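Local coordinates for uncharacterized protein (Bacillus thuringiensis serovar kurstaki, PDB 4XE7), which is a bacterial actin-like cytoskeletal protein of the ParM type, which probably polymerises into nucleotide-dependent filaments that segregate plasmid DNA, at residues 267-272 with 298-303; 273-278 with 334-339; 305-310 with 325-330. One frame throughout, in Å; residues are numbered along the deposited sequence.

Interaction 1 of 3, residues 267-272 with 298-303; sequences YIDEIL and KTREDF
Two flat groups of helix 300-317, the Phe303 ring and the Arg300 guanidinium, meet helix 265-279. Three methyls come in obliquely round the ring. Leu272 CD2 reaches Phe303 CD1 at 3.6 Å. Ile271 CG2 lies 3.7 Å from Phe303 CZ, and Ile268 CG2 is 3.8 Å from Phe303 CD2. In the ring plane, at its edge, sits the carbonyl oxygen of Arg300. The guanidinium takes the Asp269 carboxylate at its edge, side-on. Arg300 NE donates to Asp269 OD1 at 2.7 Å. Arg300 NH2 donates to the syn lone pair of Asp269 OD2 at 2.9 Å; the two planes are turned 32° apart.

An extended chain from CG to NE carries the guanidinium out to Asp269, while Arg300 CB rests on Ile268 CG2. Phe303 has its CG opposite the backbone N (chi1 161°), which carries the ring to the three aliphatic residues. Branched isoleucines and a leucine suit this place because their methyls fit round an aromatic ring. Thr299 caps the helix, its OG1 accepting from Asp302 N at 3.0 Å. Ile268 and Ile271 also touch Phe376, which continues the apolar layer. This is structural helix-helix packing, of 265-279 on the start of 300-317, with divided chemistry: a largely buried patch joins the helices, and a charged clamp at its more exposed margin should favour one rotation of Arg300.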
loop_
_atom_site.group_PDB
_atom_site.type_symbol
_atom_site.label_atom_id
_atom_site.label_comp_id
_atom_site.label_asym_id
_atom_site.label_seq_id
_atom_site.Cartn_x
_atom_site.Cartn_y
_atom_site.Cartn_z
ATOM N N TYR A 267 18.567 5.715 -10.177
ATOM C CA TYR A 267 19.683 5.456 -9.253
ATOM C C TYR A 267 19.926 3.963 -9.125
ATOM O O TYR A 267 21.072 3.494 -9.085
ATOM C CB TYR A 267 19.422 6.081 -7.867
ATOM C CG TYR A 267 19.290 7.587 -7.937
ATOM C CD1 TYR A 267 20.390 8.417 -7.699
ATOM C CD2 TYR A 267 18.068 8.188 -8.293
ATOM C CE1 TYR A 267 20.265 9.814 -7.793
ATOM C CE2 TYR A 267 17.939 9.557 -8.400
ATOM C CZ TYR A 267 19.039 10.371 -8.140
ATOM O OH TYR A 267 18.902 11.738 -8.242
ATOM N N ILE A 268 18.834 3.221 -9.055
ATOM C CA ILE A 268 18.889 1.766 -8.998
ATOM C C ILE A 268 19.445 1.190 -10.309
ATOM O O ILE A 268 20.278 0.275 -10.288
ATOM C CB ILE A 268 17.487 1.192 -8.672
ATOM C CG1 ILE A 268 17.158 1.510 -7.199
ATOM C CG2 ILE A 268 17.418 -0.317 -9.006
ATOM C CD1 ILE A 268 15.669 1.413 -6.813
ATOM N N ASP A 269 19.031 1.761 -11.441
ATOM C CA ASP A 269 19.522 1.269 -12.727
ATOM C C ASP A 269 21.025 1.394 -12.797
ATOM O O ASP A 269 21.711 0.468 -13.258
ATOM C CB ASP A 269 18.883 2.006 -13.900
ATOM C CG ASP A 269 17.388 1.740 -14.002
ATOM O OD1 ASP A 269 16.939 0.738 -13.415
ATOM O OD2 ASP A 269 16.678 2.517 -14.663
ATOM N N GLU A 270 21.538 2.524 -12.322
ATOM C CA GLU A 270 22.975 2.764 -12.346
ATOM C C GLU A 270 23.702 1.787 -11.439
ATOM O O GLU A 270 24.770 1.260 -11.806
ATOM C CB GLU A 270 23.289 4.200 -11.935
ATOM C CG GLU A 270 24.749 4.563 -12.049
ATOM C CD GLU A 270 24.990 6.051 -11.864
ATOM O OE1 GLU A 270 24.097 6.740 -11.320
ATOM O OE2 GLU A 270 26.071 6.527 -12.271
ATOM N N ILE A 271 23.134 1.548 -10.257
ATOM C CA ILE A 271 23.679 0.540 -9.341
ATOM C C ILE A 271 23.711 -0.847 -9.999
ATOM O O ILE A 271 24.723 -1.549 -9.943
ATOM C CB ILE A 271 22.867 0.468 -8.026
ATOM C CG1 ILE A 271 23.201 1.667 -7.137
ATOM C CG2 ILE A 271 23.159 -0.825 -7.255
ATOM C CD1 ILE A 271 22.156 1.932 -6.079
ATOM N N LEU A 272 22.606 -1.247 -10.617
ATOM C CA LEU A 272 22.550 -2.569 -11.253
ATOM C C LEU A 272 23.625 -2.701 -12.316
ATOM O O LEU A 272 24.277 -3.750 -12.421
ATOM C CB LEU A 272 21.156 -2.822 -11.847
ATOM C CG LEU A 272 20.164 -2.966 -10.683
ATOM C CD1 LEU A 272 18.748 -3.020 -11.171
ATOM C CD2 LEU A 272 20.483 -4.201 -9.861
ATOM N N LYS A 298 16.632 -9.511 -11.679
ATOM C CA LYS A 298 15.587 -9.529 -12.698
ATOM C C LYS A 298 15.012 -8.152 -12.982
ATOM O O LYS A 298 14.844 -7.754 -14.136
ATOM C CB LYS A 298 14.450 -10.455 -12.256
ATOM C CG LYS A 298 14.646 -11.926 -12.595
ATOM C CD LYS A 298 15.473 -12.120 -13.859
ATOM C CE LYS A 298 14.694 -12.948 -14.889
ATOM N NZ LYS A 298 14.193 -14.247 -14.338
ATOM N N THR A 299 14.693 -7.441 -11.909
ATOM C CA THR A 299 13.986 -6.168 -11.977
ATOM C C THR A 299 14.509 -5.294 -10.852
ATOM O O THR A 299 15.265 -5.781 -9.998
ATOM C CB THR A 299 12.462 -6.332 -11.803
ATOM O OG1 THR A 299 12.200 -6.842 -10.487
ATOM C CG2 THR A 299 11.867 -7.276 -12.850
ATOM N N ARG A 300 14.092 -4.031 -10.820
ATOM C CA ARG A 300 14.445 -3.143 -9.716
ATOM C C ARG A 300 13.832 -3.653 -8.424
ATOM O O ARG A 300 14.405 -3.490 -7.343
ATOM C CB ARG A 300 13.975 -1.714 -9.972
ATOM C CG ARG A 300 14.416 -1.138 -11.306
ATOM C CD ARG A 300 13.862 0.271 -11.483
ATOM N NE ARG A 300 14.275 0.869 -12.747
ATOM C CZ ARG A 300 13.437 1.254 -13.705
ATOM N NH1 ARG A 300 12.128 1.117 -13.540
ATOM N NH2 ARG A 300 13.907 1.790 -14.824
ATOM N N GLU A 301 12.666 -4.278 -8.546
ATOM C CA GLU A 301 11.909 -4.726 -7.385
ATOM C C GLU A 301 12.601 -5.932 -6.757
ATOM O O GLU A 301 12.675 -6.063 -5.540
ATOM C CB GLU A 301 10.465 -5.063 -7.783
ATOM C CG GLU A 301 9.613 -3.862 -8.227
ATOM C CD GLU A 301 10.081 -3.209 -9.532
ATOM O OE1 GLU A 301 10.543 -3.920 -10.456
ATOM O OE2 GLU A 301 9.986 -1.970 -9.629
ATOM N N ASP A 302 13.106 -6.813 -7.607
ATOM C CA ASP A 302 13.937 -7.937 -7.196
ATOM C C ASP A 302 15.182 -7.483 -6.384
ATOM O O ASP A 302 15.505 -8.005 -5.302
ATOM C CB ASP A 302 14.354 -8.697 -8.453
ATOM C CG ASP A 302 14.897 -10.061 -8.159
ATOM O OD1 ASP A 302 14.353 -10.719 -7.249
ATOM O OD2 ASP A 302 15.870 -10.470 -8.842
ATOM N N PHE A 303 15.882 -6.498 -6.921
ATOM C CA PHE A 303 17.024 -5.905 -6.235
ATOM C C PHE A 303 16.604 -5.255 -4.889
ATOM O O PHE A 303 17.277 -5.443 -3.877
ATOM C CB PHE A 303 17.696 -4.902 -7.185
ATOM C CG PHE A 303 18.582 -3.900 -6.504
ATOM C CD1 PHE A 303 19.921 -4.178 -6.291
ATOM C CD2 PHE A 303 18.081 -2.666 -6.110
ATOM C CE1 PHE A 303 20.750 -3.239 -5.674
ATOM C CE2 PHE A 303 18.904 -1.715 -5.493
ATOM C CZ PHE A 303 20.237 -2.012 -5.274
#

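Interaction 2 of 3, residues 273-278 with 334-339; sequences KNIKER and ENVTDI
Ile339 packs closely against helix 265-279 through two different branches. Ile339 CG2 lies 3.5 Å from Asn274 CB and also meets CG1 of Ile275, while Ile339 CD1 rests over one face of the Arg278 guanidinium and 3.4 Å from Arg278 CG. Both branches are placed by a first torsion that sets CG2 opposite the backbone N and CG1 opposite the carbonyl carbon (chi1 -66°). Ile275 CD1 reaches Val336 CG2 at a slacker 4.1 Å, the two side chains crossing at about a right angle. Beta-branched aliphatic residues suit this buried side, and Pro296 and Ile271 extend it.

The outer side is polar and watery. Arg278, bent at chi2 and chi3, runs past Ile339 in the opposite direction and grips the Asp338 carboxylate end-on, the planes 13° apart. Arg278 NH1 binds Asp338 OD1 at 2.9 Å; Arg278 NH2 to Asp338 OD2 is very short at 2.5 Å, its exact length doubtful. Arg278 NH2 also donates to Asn335 O, at 3.0 Å and in the carbonyl plane. One water links that carbonyl, NH2 and Glu334 OE1; another joins Asn274 ND2 to Ile339 O. Asn335 OD1 accepts from Thr337 N, an Asx turn, and also from Thr337 OG1.

The contact is structural packing of helix 265-279 on the junction where strand 332-335 passes into helix 337-362. An arginine suits this boundary because its flat face tolerates a methyl while its N-H groups at the edge donate to oxygens. Carboxylate, carbonyl and water together should fix the rotation of the guanidinium, and neighbouring Glu334 probably adds to the negative potential around it.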
loop_
_atom_site.group_PDB
_atom_site.type_symbol
_atom_site.label_atom_id
_atom_site.label_comp_id
_atom_site.label_asym_id
_atom_site.label_seq_id
_atom_site.Cartn_x
_atom_site.Cartn_y
_atom_site.Cartn_z
ATOM N N LYS A 273 23.828 -1.637 -13.090
ATOM C CA LYS A 273 24.871 -1.649 -14.115
ATOM C C LYS A 273 26.264 -1.837 -13.530
ATOM O O LYS A 273 27.055 -2.662 -14.027
ATOM C CB LYS A 273 24.851 -0.357 -14.942
ATOM C CG LYS A 273 26.171 -0.135 -15.689
ATOM C CD LYS A 273 26.064 0.974 -16.732
ATOM C CE LYS A 273 26.769 2.237 -16.279
ATOM N NZ LYS A 273 26.078 2.862 -15.118
ATOM N N ASN A 274 26.574 -1.050 -12.493
ATOM C CA ASN A 274 27.854 -1.146 -11.787
ATOM C C ASN A 274 28.056 -2.490 -11.102
ATOM O O ASN A 274 29.187 -2.974 -11.007
ATOM C CB ASN A 274 27.989 -0.034 -10.733
ATOM C CG ASN A 274 28.118 1.335 -11.353
ATOM O OD1 ASN A 274 28.634 1.467 -12.458
ATOM N ND2 ASN A 274 27.642 2.362 -10.654
ATOM N N ILE A 275 26.974 -3.081 -10.590
ATOM C CA ILE A 275 27.069 -4.409 -9.978
ATOM C C ILE A 275 27.514 -5.458 -11.006
ATOM O O ILE A 275 28.394 -6.288 -10.737
ATOM C CB ILE A 275 25.727 -4.840 -9.322
ATOM C CG1 ILE A 275 25.554 -4.090 -7.997
ATOM C CG2 ILE A 275 25.695 -6.369 -9.078
ATOM C CD1 ILE A 275 24.302 -4.408 -7.251
ATOM N N LYS A 276 26.913 -5.418 -12.187
ATOM C CA LYS A 276 27.328 -6.324 -13.242
ATOM C C LYS A 276 28.784 -6.072 -13.626
ATOM O O LYS A 276 29.573 -7.008 -13.790
ATOM C CB LYS A 276 26.447 -6.187 -14.470
ATOM C CG LYS A 276 27.022 -7.002 -15.617
ATOM C CD LYS A 276 26.016 -7.402 -16.656
ATOM C CE LYS A 276 26.734 -8.177 -17.763
ATOM N NZ LYS A 276 25.784 -8.642 -18.790
ATOM N N GLU A 277 29.131 -4.798 -13.764
ATOM C CA GLU A 277 30.472 -4.420 -14.168
ATOM C C GLU A 277 31.493 -5.024 -13.210
ATOM O O GLU A 277 32.552 -5.504 -13.622
ATOM C CB GLU A 277 30.578 -2.893 -14.216
ATOM C CG GLU A 277 31.910 -2.342 -14.680
ATOM C CD GLU A 277 31.894 -0.821 -14.800
ATOM O OE1 GLU A 277 30.801 -0.221 -14.684
ATOM O OE2 GLU A 277 32.977 -0.230 -15.008
ATOM N N ARG A 278 31.149 -5.045 -11.927
ATOM C CA ARG A 278 32.057 -5.591 -10.925
ATOM C C ARG A 278 32.168 -7.108 -10.938
ATOM O O ARG A 278 33.260 -7.636 -10.787
ATOM C CB ARG A 278 31.650 -5.119 -9.546
ATOM C CG ARG A 278 32.431 -3.889 -9.202
ATOM C CD ARG A 278 33.702 -4.224 -8.462
ATOM N NE ARG A 278 33.349 -4.395 -7.074
ATOM C CZ ARG A 278 33.055 -3.383 -6.272
ATOM N NH1 ARG A 278 33.120 -2.138 -6.726
ATOM N NH2 ARG A 278 32.714 -3.620 -5.016
ATOM N N GLU A 334 29.839 -11.474 -4.417
ATOM C CA GLU A 334 30.629 -10.257 -4.479
ATOM C C GLU A 334 30.111 -9.244 -3.459
ATOM O O GLU A 334 28.894 -9.027 -3.311
ATOM C CB GLU A 334 30.607 -9.646 -5.893
ATOM C CG GLU A 334 31.503 -10.368 -6.902
ATOM C CD GLU A 334 32.997 -10.040 -6.754
ATOM O OE1 GLU A 334 33.352 -9.109 -5.993
ATOM O OE2 GLU A 334 33.817 -10.721 -7.409
ATOM N N ASN A 335 31.042 -8.635 -2.742
ATOM C CA ASN A 335 30.711 -7.517 -1.866
ATOM C C ASN A 335 30.577 -6.249 -2.701
ATOM O O ASN A 335 31.560 -5.762 -3.280
ATOM C CB ASN A 335 31.777 -7.349 -0.777
ATOM C CG ASN A 335 31.356 -6.363 0.307
ATOM O OD1 ASN A 335 30.433 -5.567 0.118
ATOM N ND2 ASN A 335 32.032 -6.417 1.451
ATOM N N VAL A 336 29.362 -5.717 -2.773
ATOM C CA VAL A 336 29.091 -4.554 -3.611
ATOM C C VAL A 336 28.585 -3.380 -2.779
ATOM O O VAL A 336 27.900 -2.492 -3.288
ATOM C CB VAL A 336 28.067 -4.893 -4.722
ATOM C CG1 VAL A 336 28.606 -6.006 -5.593
ATOM C CG2 VAL A 336 26.723 -5.289 -4.117
ATOM N N THR A 337 28.938 -3.392 -1.500
ATOM C CA THR A 337 28.500 -2.374 -0.541
ATOM C C THR A 337 28.807 -0.953 -1.043
ATOM O O THR A 337 27.940 -0.065 -1.014
ATOM C CB THR A 337 29.177 -2.607 0.839
ATOM O OG1 THR A 337 28.795 -3.889 1.345
ATOM C CG2 THR A 337 28.766 -1.533 1.841
ATOM N N ASP A 338 30.035 -0.752 -1.526
ATOM C CA ASP A 338 30.434 0.536 -2.112
ATOM C C ASP A 338 29.543 0.978 -3.272
ATOM O O ASP A 338 29.191 2.153 -3.378
ATOM C CB ASP A 338 31.892 0.496 -2.592
ATOM C CG ASP A 338 32.109 -0.446 -3.785
ATOM O OD1 ASP A 338 32.555 0.040 -4.856
ATOM O OD2 ASP A 338 31.846 -1.672 -3.653
ATOM N N ILE A 339 29.206 0.058 -4.164
ATOM C CA ILE A 339 28.376 0.395 -5.320
ATOM C C ILE A 339 26.953 0.793 -4.916
ATOM O O ILE A 339 26.409 1.784 -5.409
ATOM C CB ILE A 339 28.331 -0.788 -6.296
ATOM C CG1 ILE A 339 29.723 -1.010 -6.894
ATOM C CG2 ILE A 339 27.289 -0.578 -7.373
ATOM C CD1 ILE A 339 29.875 -2.338 -7.618
HETATM O O HOH W 1 26.831 2.922 -8.050
HETATM O O HOH W 2 33.459 -6.431 -4.923
#

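Interaction 3 of 3, residues 305-310 with 325-330; sequences QRLVMP and FSVKWG
Apolar packing of a helix on a two-stranded hairpin makes up this buried contact, in which Leu307 of helix 300-317 meets strand 326-329 and the residue before it. No direct hydrogen bond crosses. Leu307 splits its two methyls: CD2 presses on Val327 CG2 at 3.6 Å, while CD1 lies 3.6 Å from the Ser326 carbonyl oxygen and 4.0 Å from Phe325 CB. The fork is aimed by CG lying opposite the backbone N (chi1 -175°), and it crosses both Phe325 and Val327 at about a right angle. A leucine suits the spot, since two terminal methyls can serve neighbouring residues of a strand.

The Phe325 ring turns its edge to the wider pi-type turn that contains Leu307 and Val308, with CD1 3.8 Å from Leu307 O and CE1 4.0 Å from Val308 CA. At the solvent side a water donates to Lys328 O at 2.6 Å and is held only weakly by Arg306 NH2.

Met341 and Met344 of helix 337-362 touch Phe325, and Val340 touches Leu307. Strand 332-335 pairs antiparallel with strand 326-329, so that the hairpin, helix 300-317 and the start of helix 337-362 pack together; Trp329 meets Phe279 of helix 265-279 edge-to-face.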
loop_
_atom_site.group_PDB
_atom_site.type_symbol
_atom_site.label_atom_id
_atom_site.label_comp_id
_atom_site.label_asym_id
_atom_site.label_seq_id
_atom_site.Cartn_x
_atom_site.Cartn_y
_atom_site.Cartn_z
ATOM N N GLN A 305 13.862 -6.021 -2.995
ATOM C CA GLN A 305 13.376 -7.020 -2.040
ATOM C C GLN A 305 14.480 -7.953 -1.538
ATOM O O GLN A 305 14.535 -8.251 -0.345
ATOM C CB GLN A 305 12.245 -7.861 -2.650
ATOM C CG GLN A 305 10.983 -7.065 -3.001
ATOM C CD GLN A 305 10.482 -6.185 -1.855
ATOM O OE1 GLN A 305 10.315 -4.970 -2.009
ATOM N NE2 GLN A 305 10.237 -6.799 -0.702
ATOM N N ARG A 306 15.348 -8.424 -2.435
ATOM C CA ARG A 306 16.360 -9.422 -2.050
ATOM C C ARG A 306 17.635 -8.830 -1.436
ATOM O O ARG A 306 18.151 -9.349 -0.444
ATOM C CB ARG A 306 16.751 -10.288 -3.257
ATOM C CG ARG A 306 15.835 -11.470 -3.494
ATOM C CD ARG A 306 15.933 -11.944 -4.924
ATOM N NE ARG A 306 17.248 -12.489 -5.208
ATOM C CZ ARG A 306 17.928 -12.251 -6.320
ATOM N NH1 ARG A 306 17.416 -11.479 -7.265
ATOM N NH2 ARG A 306 19.121 -12.794 -6.487
ATOM N N LEU A 307 18.156 -7.766 -2.042
ATOM C CA LEU A 307 19.420 -7.195 -1.593
ATOM C C LEU A 307 19.251 -6.072 -0.573
ATOM O O LEU A 307 19.863 -6.113 0.501
ATOM C CB LEU A 307 20.232 -6.668 -2.786
ATOM C CG LEU A 307 21.646 -6.158 -2.444
ATOM C CD1 LEU A 307 22.496 -7.276 -1.842
ATOM C CD2 LEU A 307 22.349 -5.575 -3.665
ATOM N N VAL A 308 18.433 -5.066 -0.898
ATOM C CA VAL A 308 18.409 -3.832 -0.104
ATOM C C VAL A 308 17.629 -3.939 1.208
ATOM O O VAL A 308 18.141 -3.550 2.261
ATOM C CB VAL A 308 17.824 -2.666 -0.919
ATOM C CG1 VAL A 308 17.465 -1.462 -0.008
ATOM C CG2 VAL A 308 18.792 -2.265 -2.037
ATOM N N MET A 309 16.403 -4.461 1.137
ATOM C CA MET A 309 15.475 -4.421 2.272
ATOM C C MET A 309 15.995 -5.122 3.533
ATOM O O MET A 309 15.833 -4.575 4.615
ATOM C CB MET A 309 14.106 -5.016 1.894
ATOM C CG MET A 309 13.114 -4.018 1.308
ATOM S SD MET A 309 13.002 -2.453 2.231
ATOM C CE MET A 309 13.490 -1.334 0.934
ATOM N N PRO A 310 16.597 -6.326 3.410
ATOM C CA PRO A 310 17.111 -6.934 4.645
ATOM C C PRO A 310 18.123 -6.052 5.376
ATOM O O PRO A 310 18.065 -5.939 6.597
ATOM C CB PRO A 310 17.771 -8.233 4.148
ATOM C CG PRO A 310 16.973 -8.593 2.929
ATOM C CD PRO A 310 16.702 -7.258 2.268
ATOM N N PHE A 325 26.193 -5.125 1.594
ATOM C CA PHE A 325 25.391 -5.625 0.486
ATOM C C PHE A 325 26.200 -6.660 -0.313
ATOM O O PHE A 325 27.168 -6.339 -1.017
ATOM C CB PHE A 325 24.909 -4.480 -0.385
ATOM C CG PHE A 325 24.109 -3.467 0.373
ATOM C CD1 PHE A 325 22.741 -3.631 0.553
ATOM C CD2 PHE A 325 24.733 -2.378 0.963
ATOM C CE1 PHE A 325 22.009 -2.710 1.275
ATOM C CE2 PHE A 325 23.994 -1.438 1.686
ATOM C CZ PHE A 325 22.642 -1.601 1.842
ATOM N N SER A 326 25.801 -7.912 -0.167
ATOM C CA SER A 326 26.498 -9.021 -0.794
ATOM C C SER A 326 25.584 -9.712 -1.780
ATOM O O SER A 326 24.518 -10.204 -1.414
ATOM C CB SER A 326 26.996 -10.009 0.259
ATOM O OG SER A 326 27.219 -11.283 -0.312
ATOM N N VAL A 327 26.003 -9.735 -3.037
ATOM C CA VAL A 327 25.206 -10.326 -4.104
ATOM C C VAL A 327 25.738 -11.706 -4.455
ATOM O O VAL A 327 26.954 -11.890 -4.564
ATOM C CB VAL A 327 25.227 -9.429 -5.350
ATOM C CG1 VAL A 327 24.552 -10.114 -6.521
ATOM C CG2 VAL A 327 24.575 -8.085 -5.036
ATOM N N LYS A 328 24.839 -12.681 -4.603
ATOM C CA LYS A 328 25.243 -13.986 -5.100
ATOM C C LYS A 328 24.698 -14.152 -6.510
ATOM O O LYS A 328 23.496 -14.045 -6.730
ATOM C CB LYS A 328 24.744 -15.117 -4.199
ATOM C CG LYS A 328 25.434 -16.446 -4.488
ATOM C CD LYS A 328 24.925 -17.598 -3.618
ATOM C CE LYS A 328 23.701 -18.288 -4.223
ATOM N NZ LYS A 328 23.374 -19.581 -3.547
ATOM N N TRP A 329 25.599 -14.367 -7.462
ATOM C CA TRP A 329 25.233 -14.628 -8.846
ATOM C C TRP A 329 25.684 -16.059 -9.169
ATOM O O TRP A 329 26.880 -16.337 -9.335
ATOM C CB TRP A 329 25.874 -13.596 -9.785
ATOM C CG TRP A 329 25.328 -13.613 -11.178
ATOM C CD1 TRP A 329 24.278 -14.350 -11.637
ATOM C CD2 TRP A 329 25.807 -12.857 -12.294
ATOM N NE1 TRP A 329 24.064 -14.095 -12.971
ATOM C CE2 TRP A 329 24.997 -13.194 -13.401
ATOM C CE3 TRP A 329 26.842 -11.931 -12.470
ATOM C CZ2 TRP A 329 25.190 -12.632 -14.670
ATOM C CZ3 TRP A 329 27.042 -11.385 -13.736
ATOM C CH2 TRP A 329 26.213 -11.733 -14.815
ATOM N N GLY A 330 24.727 -16.978 -9.220
ATOM C CA GLY A 330 25.067 -18.389 -9.247
ATOM C C GLY A 330 25.867 -18.656 -7.987
ATOM O O GLY A 330 25.492 -18.184 -6.919
HETATM O O HOH W 3 21.292 -14.954 -5.798
#

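Overall arrangement
From the N terminus, helix 265-279 supplies the first partners of interactions 1 and 2 in succession. Interaction 1 closes when the chain returns at 298-303; helix 300-317 then runs on into interaction 3, which closes at 325-330, so these two lie in series. Interaction 2 closes last, at 334-339: its loop crosses that of interaction 1 and encloses interaction 3. The three centres stand about 11 Å from one another. Phe303 touches Ile275, joining interactions 1 and 2, and a probable hydrogen bond from Val336 N to Phe325 O joins 2 and 3; another, between Phe303 O and Val308 N, joins 1 and 3. Together they tie helices 265-279, 300-317 and 337-362 to the small hairpin 326-335.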